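Local atomic coordinates of methylocystis parvus OBBP MbnE (Methylocystis parvus OBBP, PDB entry 5ICQ), a protein that probably binds methanobactin, a copper-chelating peptide, in the periplasm as the solute-binding part of its transport machinery. Residues T363-F366 with L372-S375; R377-K382 with Y557-L562; G69-F74 with N272-A277. All blocks are in the same frame, centred on the assembly; numbering follows the deposited sequence. Where two conformers were deposited one is given.

Contact 1: T363-F366 with L372-S375; sequences TKSF and LSSS
Lys-364 lays its aliphatic chain alongside the hydroxyl of Ser-375, touching it with CB and CE, while one residue further on Ser-365 meets Ser-373, so two short pieces of a single irregular loop lie against each other. The loop joins strand 361-362, in a mixed sheet of the protein, to helix 381-387, and shows how coil can be ordered by serine side chains. Followed outward, the lysine begins with CB 4.0 Å from Ser-375 OG. CG and CD bow away from that hydroxyl, and the bend at chi3 (-77°) brings the chain back until CE passes 3.8 Å from Ser-375 OG; NZ then runs on past it, with only the aliphatic part making the contact. Deeper in, Ser-365 directs its beta carbon at the partner, and CB packs 3.2 Å from Ser-373 OG. The two hydroxyls, Ser-365 OG and Ser-373 OG, stand 3.1 Å apart. Ser-373 OG is swung anti to its own nitrogen (chi1 -177°), which puts it where the backbone N of Ser-375 can donate to it over 3.0 Å, a nearly straight bond at 162°. This is an ST turn, and it probably helps to hold the bend that sets Ser-375 beside Lys-364. With an alanine here in place of Ser-373, the amide of Ser-375 would probably be left without its acceptor and a gap would open beside Ser-365 CB. Ser-365 OG has its strongest partner in Asp-558 of helix 547-563, which also bonds Ser-374 OG and the backbone N of Phe-366. Two hydroxyls and an amide thus converge on one buried carboxylate, and this polar company probably helps to stabilise its negative charge while tying the loop to the helix.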
loop_
_atom_site.group_PDB
_atom_site.type_symbol
_atom_site.label_atom_id
_atom_site.label_comp_id
_atom_site.label_asym_id
_atom_site.label_seq_id
_atom_site.Cartn_x
_atom_site.Cartn_y
_atom_site.Cartn_z
ATOM N N THR A 363 10.649 -11.912 -4.504
ATOM C CA THR A 363 10.668 -10.941 -3.414
ATOM C C THR A 363 11.702 -11.346 -2.362
ATOM O O THR A 363 11.666 -12.467 -1.836
ATOM C CB THR A 363 9.278 -10.823 -2.793
ATOM O OG1 THR A 363 8.360 -10.388 -3.805
ATOM C CG2 THR A 363 9.288 -9.799 -1.647
ATOM N N LYS A 364 12.632 -10.435 -2.060
ATOM C CA LYS A 364 13.760 -10.756 -1.188
ATOM C C LYS A 364 13.750 -9.989 0.121
ATOM O O LYS A 364 14.647 -10.195 0.945
ATOM C CB LYS A 364 15.087 -10.491 -1.924
ATOM C CG LYS A 364 15.190 -11.217 -3.252
ATOM C CD LYS A 364 16.630 -11.352 -3.737
ATOM C CE LYS A 364 17.162 -10.062 -4.317
ATOM N NZ LYS A 364 18.416 -10.304 -5.098
ATOM N N SER A 365 12.767 -9.122 0.339
ATOM C CA SER A 365 12.785 -8.201 1.464
ATOM C C SER A 365 11.357 -7.748 1.704
ATOM O O SER A 365 10.527 -7.784 0.790
ATOM C CB SER A 365 13.711 -7.005 1.168
ATOM O OG SER A 365 13.449 -5.905 2.021
ATOM N N PHE A 366 11.068 -7.346 2.943
ATOM C CA PHE A 366 9.774 -6.726 3.204
ATOM C C PHE A 366 9.676 -5.320 2.633
ATOM O O PHE A 366 8.573 -4.774 2.580
ATOM C CB PHE A 366 9.481 -6.710 4.711
ATOM C CG PHE A 366 9.081 -8.052 5.235
ATOM C CD1 PHE A 366 10.038 -8.963 5.652
ATOM C CD2 PHE A 366 7.740 -8.430 5.230
ATOM C CE1 PHE A 366 9.659 -10.241 6.093
ATOM C CE2 PHE A 366 7.359 -9.681 5.679
ATOM C CZ PHE A 366 8.319 -10.584 6.114
ATOM N N LEU A 372 15.067 1.194 1.613
ATOM C CA LEU A 372 14.719 0.637 2.915
ATOM C C LEU A 372 15.109 -0.823 3.058
ATOM O O LEU A 372 15.028 -1.359 4.168
ATOM C CB LEU A 372 13.213 0.768 3.168
ATOM C CG LEU A 372 12.646 2.189 3.139
ATOM C CD1 LEU A 372 11.134 2.139 3.333
ATOM C CD2 LEU A 372 13.295 3.050 4.214
ATOM N N SER A 373 15.528 -1.463 1.975
ATOM C CA SER A 373 15.759 -2.901 1.965
ATOM C C SER A 373 17.068 -3.266 2.655
ATOM O O SER A 373 18.084 -2.585 2.481
ATOM C CB SER A 373 15.794 -3.393 0.516
ATOM O OG SER A 373 15.951 -4.791 0.484
ATOM N N SER A 374 17.051 -4.364 3.428
ATOM C CA SER A 374 18.302 -4.924 3.937
ATOM C C SER A 374 19.013 -5.809 2.920
ATOM O O SER A 374 20.146 -6.219 3.171
ATOM C CB SER A 374 18.051 -5.745 5.211
ATOM O OG SER A 374 17.287 -6.908 4.932
ATOM N N SER A 375 18.388 -6.087 1.775
ATOM C CA SER A 375 18.882 -7.105 0.857
ATOM C C SER A 375 20.222 -6.688 0.252
ATOM O O SER A 375 20.338 -5.605 -0.329
ATOM C CB SER A 375 17.843 -7.343 -0.235
ATOM O OG SER A 375 18.333 -8.211 -1.240
#

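Contact 2: R377-K382 with Y557-L562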
loop_
_atom_site.group_PDB
_atom_site.type_symbol
_atom_site.label_atom_id
_atom_site.label_comp_id
_atom_site.label_asym_id
_atom_site.label_seq_id
_atom_site.Cartn_x
_atom_site.Cartn_y
_atom_site.Cartn_z
ATOM N N ARG A 377 22.927 -5.686 1.603
ATOM C CA ARG A 377 23.613 -4.605 2.302
ATOM C C ARG A 377 24.038 -5.100 3.676
ATOM O O ARG A 377 23.207 -5.617 4.432
ATOM C CB ARG A 377 22.704 -3.380 2.452
ATOM C CG ARG A 377 22.130 -2.861 1.143
ATOM C CD ARG A 377 21.340 -1.579 1.348
ATOM N NE ARG A 377 21.078 -0.900 0.082
ATOM C CZ ARG A 377 19.867 -0.620 -0.391
ATOM N NH1 ARG A 377 18.776 -0.951 0.300
ATOM N NH2 ARG A 377 19.747 0.004 -1.558
ATOM N N GLY A 378 25.320 -4.953 3.999
ATOM C CA GLY A 378 25.770 -5.262 5.347
ATOM C C GLY A 378 25.204 -4.259 6.340
ATOM O O GLY A 378 25.039 -3.077 6.035
ATOM N N ALA A 379 24.877 -4.745 7.537
ATOM C CA ALA A 379 24.345 -3.856 8.558
ATOM C C ALA A 379 25.374 -2.792 8.914
ATOM O O ALA A 379 26.560 -3.081 9.097
ATOM C CB ALA A 379 23.955 -4.646 9.811
ATOM N N SER A 380 24.915 -1.554 9.015
ATOM C CA SER A 380 25.829 -0.484 9.376
ATOM C C SER A 380 26.139 -0.525 10.872
ATOM O O SER A 380 25.523 -1.262 11.643
ATOM C CB SER A 380 25.232 0.864 9.008
ATOM O OG SER A 380 24.109 1.119 9.823
ATOM N N GLU A 381 27.108 0.292 11.287
ATOM C CA GLU A 381 27.395 0.401 12.715
ATOM C C GLU A 381 26.191 0.941 13.477
ATOM O O GLU A 381 25.926 0.516 14.608
ATOM C CB GLU A 381 28.631 1.277 12.948
ATOM C CG GLU A 381 29.916 0.596 12.509
ATOM C CD GLU A 381 30.026 -0.824 13.052
ATOM O OE1 GLU A 381 30.076 -0.984 14.293
ATOM O OE2 GLU A 381 30.045 -1.781 12.244
ATOM N N LYS A 382 25.434 1.853 12.864
ATOM C CA LYS A 382 24.233 2.373 13.513
ATOM C C LYS A 382 23.153 1.300 13.600
ATOM O O LYS A 382 22.412 1.243 14.586
ATOM C CB LYS A 382 23.680 3.594 12.767
ATOM C CG LYS A 382 24.492 4.862 12.815
ATOM C CD LYS A 382 25.858 4.693 12.265
ATOM C CE LYS A 382 25.832 4.224 10.878
ATOM N NZ LYS A 382 27.099 3.640 10.483
ATOM N N TYR A 557 14.927 -3.398 11.051
ATOM C CA TYR A 557 13.630 -4.057 11.183
ATOM C C TYR A 557 13.449 -5.153 10.130
ATOM O O TYR A 557 13.003 -6.268 10.439
ATOM C CB TYR A 557 12.548 -2.978 11.077
ATOM C CG TYR A 557 11.108 -3.438 11.016
ATOM C CD1 TYR A 557 10.549 -4.194 12.033
ATOM C CD2 TYR A 557 10.294 -3.057 9.961
ATOM C CE1 TYR A 557 9.209 -4.580 11.981
ATOM C CE2 TYR A 557 8.956 -3.425 9.908
ATOM C CZ TYR A 557 8.425 -4.193 10.921
ATOM O OH TYR A 557 7.090 -4.581 10.873
ATOM N N ASP A 558 13.804 -4.855 8.878
ATOM C CA ASP A 558 13.753 -5.845 7.803
ATOM C C ASP A 558 14.561 -7.087 8.171
ATOM O O ASP A 558 14.083 -8.218 8.023
ATOM C CB ASP A 558 14.286 -5.211 6.506
ATOM C CG ASP A 558 13.955 -6.023 5.241
ATOM O OD1 ASP A 558 12.874 -6.643 5.183
ATOM O OD2 ASP A 558 14.780 -6.019 4.286
ATOM N N ARG A 559 15.786 -6.887 8.677
ATOM C CA ARG A 559 16.625 -8.022 9.065
ATOM C C ARG A 559 15.967 -8.877 10.138
ATOM O O ARG A 559 16.070 -10.108 10.102
ATOM C CB ARG A 559 17.994 -7.542 9.563
ATOM C CG ARG A 559 18.685 -6.612 8.567
ATOM C CD ARG A 559 20.152 -6.349 8.900
ATOM N NE ARG A 559 20.584 -5.169 8.154
ATOM C CZ ARG A 559 21.239 -5.213 7.003
ATOM N NH1 ARG A 559 21.515 -6.400 6.467
ATOM N NH2 ARG A 559 21.569 -4.088 6.378
ATOM N N VAL A 560 15.322 -8.245 11.122
ATOM C CA VAL A 560 14.681 -9.016 12.190
ATOM C C VAL A 560 13.498 -9.808 11.647
ATOM O O VAL A 560 13.325 -10.990 11.967
ATOM C CB VAL A 560 14.262 -8.085 13.342
ATOM C CG1 VAL A 560 13.433 -8.847 14.375
ATOM C CG2 VAL A 560 15.502 -7.458 14.017
ATOM N N LEU A 561 12.663 -9.179 10.817
ATOM C CA LEU A 561 11.540 -9.904 10.221
ATOM C C LEU A 561 12.025 -11.079 9.387
ATOM O O LEU A 561 11.502 -12.195 9.501
ATOM C CB LEU A 561 10.707 -8.966 9.352
ATOM C CG LEU A 561 9.875 -7.895 10.056
ATOM C CD1 LEU A 561 9.085 -7.104 9.001
ATOM C CD2 LEU A 561 8.928 -8.545 11.072
ATOM N N LEU A 562 12.998 -10.839 8.508
ATOM C CA LEU A 562 13.475 -11.915 7.641
ATOM C C LEU A 562 14.087 -13.045 8.455
ATOM O O LEU A 562 13.942 -14.221 8.095
ATOM C CB LEU A 562 14.493 -11.373 6.632
ATOM C CG LEU A 562 13.913 -10.421 5.585
ATOM C CD1 LEU A 562 15.041 -9.683 4.814
ATOM C CD2 LEU A 562 13.045 -11.209 4.608
#
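The guanidinium of Arg-559 receives the backbone of 377-379 on one face and at one edge: Ala-379 N lies 3.5 Å above its plane, offset toward the rim and with Ala-379 CA on the same face, while Arg-377 O sits at the edge, close to the plane. An arginine of helix 547-563 thus bridges to the loop leading into helix 381-387, whose N-cap is Ser-380, and grips one main-chain carbonyl end-on with two nitrogens. The ring of Tyr-557, away from the contact, carries Leu-561 CD1 on one face, as packing within helix 547-563. Because the chain of Arg-559 is extended from CG to NE, with chi2 at -168°, the planar group is carried well clear of its own helix. There Arg-559 NH1 donates to Arg-377 O over 2.8 Å, and Arg-559 NH2 bonds the same Arg-377 O at 3.0 Å. Over the same face as Ala-379 N, nearer the NE end, Ala-379 CB packs 3.8 Å from Arg-559 NE, an alkyl group set against the polar head. Further partners fix the rotation of the guanidinium: NE forms a salt bridge with Glu-383, and NH1 also bonds the carbonyl O of Ile-398. One buried positive charge therefore connects three pieces of chain. The two bonds to Arg-377 O differ in direction: NH1 approaches almost in line with the carbonyl, at a C=O...N angle of 169°, whereas NH2 comes from above the carbonyl plane, 56° out of it.

Contact 3: G69-F74 with N272-A277; sequences GLPGTF and NSLFEA
Gly-69 meets Leu-274 of the helix with bare backbone: Leu-274 CD1 rests 3.6 Å from Gly-69 C and 3.7 Å from Gly-69 CA. A beta carbon at Gly-69 would point toward the helix and run into that methyl, so the absence of a side chain is what lets the leucine come down onto the strand. At Leu-70 the side chain turns away, to Leu-265 and Tyr-267 on the neighbouring strand, and the contact is again with the main chain, Leu-70 N being 3.9 Å from Leu-274 CD1. This is alpha/beta packing at the border of a mixed sheet: strand 65-71 is an outermost strand, parallel to strand 262-268, and helix 271-279, which directly follows the latter, lies over both. The short strand and helix axes pass 8.7 Å apart and run antiparallel, at 169°. Pro-71 then offers its ring, with Pro-71 CD 4.0 Å from Leu-274 CD2, the second methyl of the same leucine. The torsion chi1 of 180° projects Leu-274 CG out from the helix, and its two methyls spread along the strand on the helix side, CD1 at Gly-69 and CD2 at Pro-71. From Gly-72, still bonded to the backbone of Phe-268, the chain leaves the helix, and Phe-74 meets the ring of Tyr-267.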
loop_
_atom_site.group_PDB
_atom_site.type_symbol
_atom_site.label_atom_id
_atom_site.label_comp_id
_atom_site.label_asym_id
_atom_site.label_seq_id
_atom_site.Cartn_x
_atom_site.Cartn_y
_atom_site.Cartn_z
ATOM N N GLY A 69 -11.462 3.253 -17.157
ATOM C CA GLY A 69 -12.180 2.004 -16.969
ATOM C C GLY A 69 -11.700 1.242 -15.749
ATOM O O GLY A 69 -10.493 1.077 -15.536
ATOM N N LEU A 70 -12.638 0.758 -14.949
ATOM C CA LEU A 70 -12.335 0.080 -13.702
ATOM C C LEU A 70 -13.092 -1.236 -13.634
ATOM O O LEU A 70 -14.214 -1.339 -14.139
ATOM C CB LEU A 70 -12.726 0.951 -12.497
ATOM C CG LEU A 70 -11.897 2.216 -12.301
ATOM C CD1 LEU A 70 -12.531 3.130 -11.254
ATOM C CD2 LEU A 70 -10.463 1.839 -11.914
ATOM N N PRO A 71 -12.508 -2.258 -13.014
ATOM C CA PRO A 71 -13.226 -3.523 -12.852
ATOM C C PRO A 71 -14.170 -3.463 -11.662
ATOM O O PRO A 71 -13.966 -2.705 -10.710
ATOM C CB PRO A 71 -12.096 -4.531 -12.613
ATOM C CG PRO A 71 -11.078 -3.734 -11.863
ATOM C CD PRO A 71 -11.180 -2.299 -12.380
ATOM N N GLY A 72 -15.220 -4.274 -11.725
ATOM C CA GLY A 72 -16.122 -4.369 -10.593
ATOM C C GLY A 72 -17.305 -3.431 -10.680
ATOM O O GLY A 72 -17.842 -3.191 -11.768
ATOM N N THR A 73 -17.734 -2.896 -9.539
ATOM C CA THR A 73 -18.940 -2.084 -9.499
ATOM C C THR A 73 -18.837 -1.105 -8.335
ATOM O O THR A 73 -17.850 -1.088 -7.599
ATOM C CB THR A 73 -20.189 -2.966 -9.377
ATOM O OG1 THR A 73 -21.363 -2.163 -9.554
ATOM C CG2 THR A 73 -20.235 -3.639 -8.013
ATOM N N PHE A 74 -19.871 -0.284 -8.176
ATOM C CA PHE A 74 -19.945 0.633 -7.048
ATOM C C PHE A 74 -21.408 0.932 -6.770
ATOM O O PHE A 74 -22.258 0.850 -7.660
ATOM C CB PHE A 74 -19.178 1.941 -7.321
ATOM C CG PHE A 74 -19.870 2.857 -8.290
ATOM C CD1 PHE A 74 -19.764 2.647 -9.657
ATOM C CD2 PHE A 74 -20.632 3.925 -7.836
ATOM C CE1 PHE A 74 -20.398 3.486 -10.561
ATOM C CE2 PHE A 74 -21.275 4.768 -8.736
ATOM C CZ PHE A 74 -21.153 4.550 -10.100
ATOM N N ASN A 272 -11.837 -9.133 -18.989
ATOM C CA ASN A 272 -11.851 -9.297 -20.441
ATOM C C ASN A 272 -12.667 -8.206 -21.122
ATOM O O ASN A 272 -12.241 -7.652 -22.141
ATOM C CB ASN A 272 -12.386 -10.673 -20.835
ATOM C CG ASN A 272 -12.211 -10.953 -22.321
ATOM O OD1 ASN A 272 -13.153 -10.836 -23.107
ATOM N ND2 ASN A 272 -10.990 -11.301 -22.714
ATOM N N SER A 273 -13.849 -7.883 -20.587
ATOM C CA SER A 273 -14.629 -6.819 -21.215
ATOM C C SER A 273 -13.967 -5.459 -21.008
ATOM O O SER A 273 -14.075 -4.580 -21.871
ATOM C CB SER A 273 -16.064 -6.818 -20.682
ATOM O OG SER A 273 -16.095 -6.784 -19.263
ATOM N N LEU A 274 -13.283 -5.274 -19.881
ATOM C CA LEU A 274 -12.504 -4.055 -19.672
ATOM C C LEU A 274 -11.386 -3.948 -20.705
ATOM O O LEU A 274 -11.165 -2.881 -21.291
ATOM C CB LEU A 274 -11.943 -4.053 -18.247
ATOM C CG LEU A 274 -11.077 -2.877 -17.764
ATOM C CD1 LEU A 274 -11.756 -1.542 -18.017
ATOM C CD2 LEU A 274 -10.744 -3.042 -16.288
ATOM N N PHE A 275 -10.687 -5.062 -20.961
ATOM C CA PHE A 275 -9.621 -5.072 -21.961
ATOM C C PHE A 275 -10.170 -4.844 -23.362
ATOM O O PHE A 275 -9.567 -4.110 -24.155
ATOM C CB PHE A 275 -8.852 -6.395 -21.887
ATOM C CG PHE A 275 -7.607 -6.440 -22.749
ATOM C CD1 PHE A 275 -6.711 -5.380 -22.762
ATOM C CD2 PHE A 275 -7.322 -7.558 -23.518
ATOM C CE1 PHE A 275 -5.563 -5.426 -23.538
ATOM C CE2 PHE A 275 -6.173 -7.612 -24.290
ATOM C CZ PHE A 275 -5.293 -6.546 -24.298
ATOM N N GLU A 276 -11.316 -5.460 -23.690
ATOM C CA GLU A 276 -11.901 -5.251 -25.010
ATOM C C GLU A 276 -12.270 -3.789 -25.230
ATOM O O GLU A 276 -12.106 -3.263 -26.333
ATOM C CB GLU A 276 -13.128 -6.145 -25.200
ATOM C CG GLU A 276 -12.815 -7.637 -25.326
ATOM C CD GLU A 276 -11.828 -7.951 -26.440
ATOM O OE1 GLU A 276 -11.916 -7.325 -27.520
ATOM O OE2 GLU A 276 -10.961 -8.827 -26.233
ATOM N N ALA A 277 -12.775 -3.115 -24.194
ATOM C CA ALA A 277 -13.107 -1.699 -24.345
ATOM C C ALA A 277 -11.861 -0.870 -24.638
ATOM O O ALA A 277 -11.909 0.077 -25.432
ATOM C CB ALA A 277 -13.814 -1.183 -23.092
#

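In the fold
Contacts 1 and 2 are neighbours, with centres about 10 Å apart, and share helix 547-563: Asp-558 on it holds the loop of contact 1, and the next residue, Arg-559, anchors contact 2. Contact 3 lies about 34 Å from contact 1 and about 42 Å from contact 2, centre to centre, and across the chain's centre from contact 2. Along the chain contact 3 closes first; contact 1 then joins parts of one loop, and contact 2 spans about 175 residues to bring helix 547-563 back. The four-stranded sheet of contact 3 is separate from the sheet containing strand 361-362, consistent with the two-lobed build of periplasmic solute-binding proteins.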